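Local coordinates for 1H-3-hydroxy-4-oxoquinoline 2,4-dioxygenase (Pseudomonas putida, PDB 3IBT), which catalyses the cofactor-independent, ring-cleaving dioxygenation of 3-hydroxy-1H-quinolin-4-one to N-formylanthranilate and carbon monoxide on an alpha/beta-hydrolase fold, at residues N101-V104 / C105-L108. Sequence-based numbering, arbitrary orientation.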
# COMPACT_ATOMS: atom_id res chain seq x y z
N ASN A 101 3.90 -3.49 5.07
CA ASN A 101 4.02 -2.50 6.13
C ASN A 101 3.94 -3.12 7.54
O ASN A 101 4.89 -2.98 8.35
CB ASN A 101 2.91 -1.46 5.93
CG ASN A 101 3.08 -0.25 6.82
OD1 ASN A 101 3.79 -0.29 7.84
ND2 ASN A 101 2.41 0.84 6.44
N ILE A 102 2.85 -3.82 7.84
CA ILE A 102 2.68 -4.40 9.15
C ILE A 102 3.71 -5.48 9.46
O ILE A 102 4.13 -5.64 10.61
CB ILE A 102 1.25 -4.89 9.35
CG1 ILE A 102 0.33 -3.70 9.24
CG2 ILE A 102 1.04 -5.47 10.74
CD1 ILE A 102 0.66 -2.60 10.20
N ASP A 103 4.14 -6.20 8.43
CA ASP A 103 5.18 -7.20 8.63
C ASP A 103 6.45 -6.54 9.18
O ASP A 103 7.14 -7.08 10.06
CB ASP A 103 5.50 -7.94 7.32
CG ASP A 103 6.07 -9.35 7.57
OD1 ASP A 103 5.50 -10.07 8.43
OD2 ASP A 103 7.06 -9.75 6.92
N VAL A 104 6.74 -5.35 8.67
CA VAL A 104 7.98 -4.69 9.03
C VAL A 104 7.82 -4.13 10.43
O VAL A 104 8.73 -4.25 11.24
CB VAL A 104 8.38 -3.65 8.00
CG1 VAL A 104 9.47 -2.78 8.53
CG2 VAL A 104 8.81 -4.34 6.73
N CYS A 105 6.65 -3.58 10.73
CA CYS A 105 6.38 -3.13 12.09
C CYS A 105 6.55 -4.27 13.06
O CYS A 105 6.89 -4.04 14.22
CB CYS A 105 4.98 -2.57 12.22
SG CYS A 105 4.79 -0.89 11.58
N GLU A 106 6.31 -5.49 12.58
CA GLU A 106 6.43 -6.68 13.41
C GLU A 106 7.85 -7.22 13.43
O GLU A 106 8.27 -7.78 14.45
CB GLU A 106 5.46 -7.78 12.97
CG GLU A 106 5.21 -8.90 14.02
CD GLU A 106 4.60 -10.19 13.44
OE1 GLU A 106 4.03 -10.14 12.32
OE2 GLU A 106 4.69 -11.27 14.08
N GLN A 107 8.58 -7.08 12.31
CA GLN A 107 9.94 -7.62 12.20
C GLN A 107 10.92 -6.78 12.99
O GLN A 107 11.62 -7.30 13.84
CB GLN A 107 10.38 -7.80 10.74
CG GLN A 107 9.88 -9.13 10.07
CD GLN A 107 10.71 -9.54 8.82
OE1 GLN A 107 10.15 -9.79 7.74
NE2 GLN A 107 12.04 -9.62 8.98
N LEU A 108 10.94 -5.48 12.71
CA LEU A 108 11.60 -4.46 13.55
C LEU A 108 10.80 -4.19 14.83
O LEU A 108 9.70 -4.73 15.00
CB LEU A 108 11.70 -3.17 12.76
CG LEU A 108 12.75 -2.95 11.67
CD1 LEU A 108 13.08 -4.18 10.79
CD2 LEU A 108 12.27 -1.81 10.81
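With chi1 at -154°, the carboxylate of Asp103 stands anti to its own backbone nitrogen; its first bond points away from the next turn, but this torsion brings the end of the chain back near Glu106 and Gln107, whose chains run extended beyond CG. The Asp103 carboxylate lies between the two polar ends, OD1 on the Glu106 side and OD2 on the Gln107 side. Asp103 OD2 lies 3.2 Å from Gln107 OE1, an approach of two acceptors in which the carboxylate and amide planes are turned 77° apart and OE1 also accepts a weak hydrogen bond from Gln75 NE2. Asp103 OD1 and Glu106 OE1 are 4.2 Å apart, a like-charge approach probably eased by Arg198, which forms a salt bridge with Glu106 OE1 and a long, weak ion pair with Asp103 OD1.

The apolar contact is made by Val104 CG1, 3.7 Å from Leu108 CD2, the two side chains running side by side in the same direction. Cys105 SG sits 3.9 Å from Asn101 OD1, a polar-atom approach one turn apart; that oxygen is hydrogen-bonded to Thr116 OG1, while Asn101 ND2 bonds to Ser93 OG.

Backbone i to i+4 bonds continue to the helix end: Cys105 N meets Asn101 O at 3.0 Å, and Leu108 N reaches Val104 O at 2.9 Å. Leu108 is then the first residue to leave helical torsions.

This is the C-terminal part of helix 97-107 in the beta-alpha-beta unit of an alpha/beta-hydrolase core. Asn101 and Val104 rest on Met91 of strand 89-94, Leu108 packs on Phe89 of the same strand, and Cys105 touches Thr116 of strand 115-119, whereas Asp103, Gln107 and Leu108 meet helix 70-83.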